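Local coordinates for protein hemoglobin chain d1 (Lumbricus terrestris, PDB 1X9F) that probably carries oxygen as a haem-containing globin subunit of the earthworm's hemoglobin, here with carbon monoxide bound at its haem, at residues L31-I36 with D52-P57; S47-D52 with P57-H62. All blocks are in the same frame, centred on the assembly; numbering follows the deposited sequence.

Contact 1 (L31-I36 with D52-P57); sequences LWRDII and DNIYSP. With CMO (carbon monoxide), chain U.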
loop_
_atom_site.group_PDB
_atom_site.type_symbol
_atom_site.label_atom_id
_atom_site.label_comp_id
_atom_site.label_asym_id
_atom_site.label_seq_id
_atom_site.Cartn_x
_atom_site.Cartn_y
_atom_site.Cartn_z
ATOM N N LEU D 31 -10.519 13.323 7.417
ATOM C CA LEU D 31 -11.592 13.488 8.381
ATOM C C LEU D 31 -12.600 14.537 7.930
ATOM O O LEU D 31 -13.781 14.217 7.807
ATOM C CB LEU D 31 -11.039 13.820 9.776
ATOM C CG LEU D 31 -12.014 14.230 10.893
ATOM C CD1 LEU D 31 -13.026 13.133 11.179
ATOM C CD2 LEU D 31 -11.253 14.588 12.162
ATOM N N TRP D 32 -12.151 15.768 7.676
ATOM C CA TRP D 32 -13.082 16.840 7.294
ATOM C C TRP D 32 -13.751 16.637 5.958
ATOM O O TRP D 32 -14.885 17.070 5.764
ATOM C CB TRP D 32 -12.428 18.218 7.359
ATOM C CG TRP D 32 -12.272 18.598 8.747
ATOM C CD1 TRP D 32 -11.120 18.596 9.458
ATOM C CD2 TRP D 32 -13.311 18.959 9.653
ATOM N NE1 TRP D 32 -11.368 18.960 10.761
ATOM C CE2 TRP D 32 -12.711 19.189 10.904
ATOM C CE3 TRP D 32 -14.700 19.127 9.533
ATOM C CZ2 TRP D 32 -13.439 19.575 12.019
ATOM C CZ3 TRP D 32 -15.427 19.512 10.647
ATOM C CH2 TRP D 32 -14.794 19.737 11.872
ATOM N N ARG D 33 -13.058 15.981 5.036
ATOM C CA ARG D 33 -13.658 15.717 3.746
ATOM C C ARG D 33 -14.842 14.775 3.891
ATOM O O ARG D 33 -15.893 15.005 3.294
ATOM C CB ARG D 33 -12.657 15.141 2.765
ATOM C CG ARG D 33 -13.208 15.168 1.364
ATOM C CD ARG D 33 -12.286 14.617 0.338
ATOM N NE ARG D 33 -12.028 13.200 0.561
ATOM C CZ ARG D 33 -11.278 12.454 -0.234
ATOM N NH1 ARG D 33 -10.707 12.983 -1.311
ATOM N NH2 ARG D 33 -11.096 11.169 0.041
ATOM N N ASP D 34 -14.662 13.725 4.694
ATOM C CA ASP D 34 -15.728 12.778 5.011
ATOM C C ASP D 34 -16.925 13.485 5.632
ATOM O O ASP D 34 -18.056 13.317 5.176
ATOM C CB ASP D 34 -15.219 11.700 5.972
ATOM C CG ASP D 34 -14.465 10.578 5.269
ATOM O OD1 ASP D 34 -14.148 10.700 4.062
ATOM O OD2 ASP D 34 -14.140 9.525 5.860
ATOM N N ILE D 35 -16.655 14.272 6.673
ATOM C CA ILE D 35 -17.673 15.028 7.394
ATOM C C ILE D 35 -18.457 15.943 6.453
ATOM O O ILE D 35 -19.683 15.829 6.346
ATOM C CB ILE D 35 -17.020 15.832 8.545
ATOM C CG1 ILE D 35 -16.574 14.887 9.665
ATOM C CG2 ILE D 35 -17.972 16.896 9.085
ATOM C CD1 ILE D 35 -15.817 15.560 10.804
ATOM N N ILE D 36 -17.747 16.829 5.761
ATOM C CA ILE D 36 -18.383 17.802 4.868
ATOM C C ILE D 36 -19.050 17.157 3.646
ATOM O O ILE D 36 -19.990 17.721 3.077
ATOM C CB ILE D 36 -17.362 18.888 4.450
ATOM C CG1 ILE D 36 -16.975 19.740 5.665
ATOM C CG2 ILE D 36 -17.904 19.757 3.312
ATOM C CD1 ILE D 36 -15.647 20.466 5.523
ATOM N N ASP D 52 -14.788 25.923 1.972
ATOM C CA ASP D 52 -15.144 25.582 0.594
ATOM C C ASP D 52 -13.978 24.914 -0.122
ATOM O O ASP D 52 -14.146 24.327 -1.197
ATOM C CB ASP D 52 -15.530 26.852 -0.166
ATOM C CG ASP D 52 -14.457 27.928 -0.080
ATOM O OD1 ASP D 52 -14.344 28.570 0.985
ATOM O OD2 ASP D 52 -13.681 28.199 -1.023
ATOM N N ASN D 53 -12.789 25.033 0.464
ATOM C CA ASN D 53 -11.583 24.432 -0.083
ATOM C C ASN D 53 -10.727 23.853 1.036
ATOM O O ASN D 53 -9.859 24.533 1.588
ATOM C CB ASN D 53 -10.791 25.469 -0.880
ATOM C CG ASN D 53 -9.567 24.881 -1.547
ATOM O OD1 ASN D 53 -9.242 23.707 -1.372
ATOM N ND2 ASN D 53 -8.874 25.702 -2.324
ATOM N N ILE D 54 -10.975 22.594 1.367
ATOM C CA ILE D 54 -10.316 21.965 2.510
ATOM C C ILE D 54 -8.851 21.647 2.211
ATOM O O ILE D 54 -8.085 21.276 3.104
ATOM C CB ILE D 54 -11.084 20.706 2.933
ATOM C CG1 ILE D 54 -11.223 19.756 1.745
ATOM C CG2 ILE D 54 -12.469 21.087 3.471
ATOM C CD1 ILE D 54 -11.550 18.346 2.127
ATOM N N TYR D 55 -8.473 21.799 0.947
ATOM C CA TYR D 55 -7.102 21.580 0.515
ATOM C C TYR D 55 -6.276 22.850 0.585
ATOM O O TYR D 55 -5.092 22.840 0.232
ATOM C CB TYR D 55 -7.078 21.060 -0.916
ATOM C CG TYR D 55 -7.714 19.717 -1.057
ATOM C CD1 TYR D 55 -9.089 19.597 -1.215
ATOM C CD2 TYR D 55 -6.945 18.559 -1.017
ATOM C CE1 TYR D 55 -9.686 18.363 -1.336
ATOM C CE2 TYR D 55 -7.530 17.316 -1.139
ATOM C CZ TYR D 55 -8.902 17.225 -1.298
ATOM O OH TYR D 55 -9.492 15.989 -1.422
ATOM N N SER D 56 -6.892 23.943 1.021
ATOM C CA SER D 56 -6.181 25.208 1.125
ATOM C C SER D 56 -5.323 25.193 2.383
ATOM O O SER D 56 -5.574 24.395 3.292
ATOM C CB SER D 56 -7.164 26.376 1.158
ATOM O OG SER D 56 -7.927 26.352 2.350
ATOM N N PRO D 57 -4.301 26.043 2.441
ATOM C CA PRO D 57 -3.507 26.158 3.656
ATOM C C PRO D 57 -4.287 26.762 4.834
ATOM O O PRO D 57 -4.014 26.403 5.981
ATOM C CB PRO D 57 -2.334 27.053 3.228
ATOM C CG PRO D 57 -2.886 27.867 2.098
ATOM C CD PRO D 57 -3.798 26.924 1.367
HETATM C C CMO U . -13.158 22.209 14.522
HETATM O O CMO U . -13.572 22.277 13.255
#
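Where helix 21-38 of this globin fold meets the loop that leads into helix 57-75, the guanidinium of Arg33 and the ring of Tyr55 meet at a steep tilt, their planes 64° apart. NH1 of Arg33 donates to OH of Tyr55 over 3.2 Å, with the hydroxyl lying 30° out of the guanidinium plane and the bond itself clearly bent. CD1 of Ile35 covers one face of the Trp32 ring near its rim, while Phe46 and Phe59 pack against that ring edge-to-face. Ring atom CZ2 of Trp32 comes 3.0 Å from O of the bound carbon monoxide, so the same helix turn lines the ligand pocket and faces the loop. Arg33 stretches toward the loop with CG anti to its own N (chi1 -167°) and then bends at chi3; its NH2 forms a salt bridge with Asp117 of the second subunit, and Phe123 of that subunit packs edge-to-face on Tyr55. Ser56 caps helix 57-75 by bonding N of Phe59, and O of Asn53 accepts from both N and OG of Ser56. Between the backbones lies Ile54: its CG2 passes CD1 of Ile36 at 3.8 Å, and its CD1 rests 3.5 Å from CB of Arg33.

Contact 2 (S47-D52 with P57-H62); sequences SRVRGD and PEFGAH. With HEM (protoporphyrin IX containing Fe), chain T; CMO (carbon monoxide), chain U.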
loop_
_atom_site.group_PDB
_atom_site.type_symbol
_atom_site.label_atom_id
_atom_site.label_comp_id
_atom_site.label_asym_id
_atom_site.label_seq_id
_atom_site.Cartn_x
_atom_site.Cartn_y
_atom_site.Cartn_z
ATOM N N SER D 47 -16.543 29.433 7.233
ATOM C CA SER D 47 -16.438 30.501 6.251
ATOM C C SER D 47 -15.131 31.286 6.356
ATOM O O SER D 47 -14.533 31.659 5.343
ATOM C CB SER D 47 -17.639 31.439 6.402
ATOM O OG SER D 47 -17.394 32.707 5.818
ATOM N N ARG D 48 -14.700 31.540 7.589
ATOM C CA ARG D 48 -13.481 32.292 7.872
ATOM C C ARG D 48 -12.207 31.476 7.607
ATOM O O ARG D 48 -11.118 32.039 7.503
ATOM C CB ARG D 48 -13.514 32.790 9.326
ATOM C CG ARG D 48 -12.775 34.103 9.605
ATOM C CD ARG D 48 -11.303 33.952 10.029
ATOM N NE ARG D 48 -11.136 33.213 11.285
ATOM C CZ ARG D 48 -9.975 32.750 11.751
ATOM N NH1 ARG D 48 -8.847 32.937 11.075
ATOM N NH2 ARG D 48 -9.942 32.091 12.906
ATOM N N VAL D 49 -12.339 30.157 7.480
ATOM C CA VAL D 49 -11.168 29.293 7.310
ATOM C C VAL D 49 -11.138 28.523 5.982
ATOM O O VAL D 49 -10.490 27.480 5.888
ATOM C CB VAL D 49 -10.993 28.313 8.509
ATOM C CG1 VAL D 49 -10.716 29.075 9.804
ATOM C CG2 VAL D 49 -12.212 27.392 8.664
ATOM N N ARG D 50 -11.824 29.046 4.966
ATOM C CA ARG D 50 -11.938 28.397 3.648
ATOM C C ARG D 50 -12.474 26.961 3.728
ATOM O O ARG D 50 -11.795 26.003 3.350
ATOM C CB ARG D 50 -10.610 28.452 2.874
ATOM C CG ARG D 50 -10.124 29.873 2.585
ATOM C CD ARG D 50 -8.990 29.967 1.562
ATOM N NE ARG D 50 -9.306 29.489 0.204
ATOM C CZ ARG D 50 -10.458 29.659 -0.461
ATOM N NH1 ARG D 50 -11.485 30.321 0.074
ATOM N NH2 ARG D 50 -10.581 29.166 -1.687
ATOM N N GLY D 51 -13.700 26.832 4.229
ATOM C CA GLY D 51 -14.370 25.540 4.323
ATOM C C GLY D 51 -14.788 25.027 2.960
ATOM O O GLY D 51 -15.100 23.846 2.802
ATOM N N ASP D 52 -14.788 25.923 1.972
ATOM C CA ASP D 52 -15.144 25.582 0.594
ATOM C C ASP D 52 -13.978 24.914 -0.122
ATOM O O ASP D 52 -14.146 24.327 -1.197
ATOM C CB ASP D 52 -15.530 26.852 -0.166
ATOM C CG ASP D 52 -14.457 27.928 -0.080
ATOM O OD1 ASP D 52 -14.344 28.570 0.985
ATOM O OD2 ASP D 52 -13.681 28.199 -1.023
ATOM N N PRO D 57 -4.301 26.043 2.441
ATOM C CA PRO D 57 -3.507 26.158 3.656
ATOM C C PRO D 57 -4.287 26.762 4.834
ATOM O O PRO D 57 -4.014 26.403 5.981
ATOM C CB PRO D 57 -2.334 27.053 3.228
ATOM C CG PRO D 57 -2.886 27.867 2.098
ATOM C CD PRO D 57 -3.798 26.924 1.367
ATOM N N GLU D 58 -5.247 27.648 4.565
ATOM C CA GLU D 58 -6.067 28.242 5.639
ATOM C C GLU D 58 -6.866 27.186 6.362
ATOM O O GLU D 58 -6.918 27.165 7.594
ATOM C CB GLU D 58 -7.044 29.290 5.109
ATOM C CG GLU D 58 -6.385 30.532 4.544
ATOM C CD GLU D 58 -5.719 30.274 3.204
ATOM O OE1 GLU D 58 -6.171 29.376 2.453
ATOM O OE2 GLU D 58 -4.733 30.976 2.901
ATOM N N PHE D 59 -7.503 26.313 5.587
ATOM C CA PHE D 59 -8.290 25.269 6.203
ATOM C C PHE D 59 -7.404 24.189 6.825
ATOM O O PHE D 59 -7.761 23.611 7.858
ATOM C CB PHE D 59 -9.319 24.676 5.236
ATOM C CG PHE D 59 -10.259 23.715 5.902
ATOM C CD1 PHE D 59 -11.429 24.161 6.512
ATOM C CD2 PHE D 59 -9.942 22.360 5.970
ATOM C CE1 PHE D 59 -12.288 23.261 7.156
ATOM C CE2 PHE D 59 -10.787 21.455 6.609
ATOM C CZ PHE D 59 -11.966 21.906 7.201
ATOM N N GLY D 60 -6.247 23.933 6.206
ATOM C CA GLY D 60 -5.274 22.979 6.761
ATOM C C GLY D 60 -4.813 23.418 8.137
ATOM O O GLY D 60 -4.632 22.592 9.036
ATOM N N ALA D 61 -4.628 24.727 8.296
ATOM C CA ALA D 61 -4.288 25.313 9.589
ATOM C C ALA D 61 -5.395 25.056 10.609
ATOM O O ALA D 61 -5.121 24.575 11.714
ATOM C CB ALA D 61 -4.010 26.806 9.449
ATOM N N HIS D 62 -6.641 25.369 10.233
ATOM C CA HIS D 62 -7.798 25.091 11.088
ATOM C C HIS D 62 -7.870 23.603 11.461
ATOM O O HIS D 62 -7.980 23.252 12.636
ATOM C CB HIS D 62 -9.106 25.544 10.426
ATOM C CG HIS D 62 -10.327 25.036 11.121
ATOM N ND1 HIS D 62 -10.749 25.538 12.333
ATOM C CD2 HIS D 62 -11.186 24.040 10.804
ATOM C CE1 HIS D 62 -11.828 24.886 12.723
ATOM N NE2 HIS D 62 -12.113 23.968 11.816
HETATM C CHA HEM T . -12.491 26.162 15.942
HETATM C CHB HEM T . -11.577 22.115 18.486
HETATM C CHC HEM T . -15.552 19.970 16.599
HETATM C CHD HEM T . -16.646 24.199 14.337
HETATM C C1A HEM T . -11.825 25.160 16.766
HETATM C C2A HEM T . -10.611 25.471 17.348
HETATM C C3A HEM T . -10.268 24.287 18.131
HETATM C C4A HEM T . -11.438 23.426 17.860
HETATM C CMA HEM T . -9.047 24.036 18.983
HETATM C CAA HEM T . -9.811 26.729 17.153
HETATM C CBA HEM T . -9.915 27.719 18.293
HETATM C CGA HEM T . -8.940 28.815 17.914
HETATM O O1A HEM T . -7.708 28.589 17.949
HETATM O O2A HEM T . -9.415 29.915 17.565
HETATM C C1B HEM T . -12.634 21.150 18.197
HETATM C C2B HEM T . -12.589 19.872 18.728
HETATM C C3B HEM T . -13.694 19.331 18.158
HETATM C C4B HEM T . -14.340 20.245 17.373
HETATM C CMB HEM T . -11.593 19.233 19.678
HETATM C CAB HEM T . -14.046 18.088 18.444
HETATM C CBB HEM T . -14.411 16.884 18.948
HETATM C C1C HEM T . -16.207 20.973 15.747
HETATM C C2C HEM T . -17.347 20.655 15.033
HETATM C C3C HEM T . -17.653 21.833 14.415
HETATM C C4C HEM T . -16.676 22.772 14.742
HETATM C CMC HEM T . -18.109 19.347 14.968
HETATM C CAC HEM T . -18.831 21.894 13.499
HETATM C CBC HEM T . -19.386 23.119 13.066
HETATM C C1D HEM T . -15.582 25.188 14.617
HETATM C C2D HEM T . -15.579 26.474 14.065
HETATM C C3D HEM T . -14.407 27.055 14.495
HETATM C C4D HEM T . -13.802 25.999 15.320
HETATM C CMD HEM T . -16.633 27.094 13.183
HETATM C CAD HEM T . -13.869 28.443 14.250
HETATM C CBD HEM T . -13.064 28.520 12.957
HETATM C CGD HEM T . -12.558 29.942 12.882
HETATM O O1D HEM T . -11.707 30.322 13.717
HETATM O O2D HEM T . -13.022 30.684 11.993
HETATM N NA HEM T . -12.389 23.965 17.060
HETATM N NB HEM T . -13.671 21.420 17.357
HETATM N NC HEM T . -15.779 22.262 15.619
HETATM N ND HEM T . -14.511 24.857 15.370
HETATM FE FE HEM T . -14.111 23.137 16.370
HETATM C C CMO U . -13.158 22.209 14.522
HETATM O O CMO U . -13.572 22.277 13.255
#
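Apolar contacts centre on Val49, whose two methyl groups serve different neighbours. CG2 sits over one face of the His62 ring, a CH-pi contact 4.2 Å from the ring centroid, and also reaches CD1 of Phe59 at 4.0 Å. CG1 turns to the haem propionate, 3.6 Å from O2D, and covers one face of the Arg48 guanidinium. The carbonyl O of Val49 adds to the packing, lying in plane at the edge of the Phe59 ring and 3.1 Å from CB of Phe59. Among the hydrogen bonds, NE2 of His62 donates to O of carbon monoxide over 2.7 Å, as the distal histidine of a globin does. A chi1 of 168°, which sets CG across from the backbone N, carries the imidazole from helix 57-75 into the pocket, opposite the iron ligand His94. With alanine in place of this histidine, the ligand oxygen would probably lose this donor and the Val49 methyl the ring face it rests on. Arg48 makes two weak bonds to the same propionate, from NE to O2D and from NH2 to O1D. Charge pairing is found at the outer end, where Arg50 and Glu58 run side by side: NE of Arg50 forms a long salt bridge, 3.9 Å, to OE1 of Glu58, while NH1 of Arg50 pairs weakly with OD2 of Asp52.

Overall arrangement
From the N terminus, helix 4-18 precedes helix 21-38, whose last turns supply 31-36. The chain then enters the long loop holding 47-52, continues through 52-57 and starts helix 57-75 with 57-62. Contact 1 closes the loop from helix 21-38 to 52-57, and contact 2 folds 47-52 back onto the first turns of helix 57-75. Because the segments alternate along the chain, the two closures cross instead of nesting, and they share Asp52 and Pro57. Their centres are about 8 Å apart. Phe59 joins them, packing against Trp32 and Ile54 of contact 1. Both contacts touch the carbon monoxide from their helices, through Trp32 and His62, while 47-52 brings the interhelical loop to the haem.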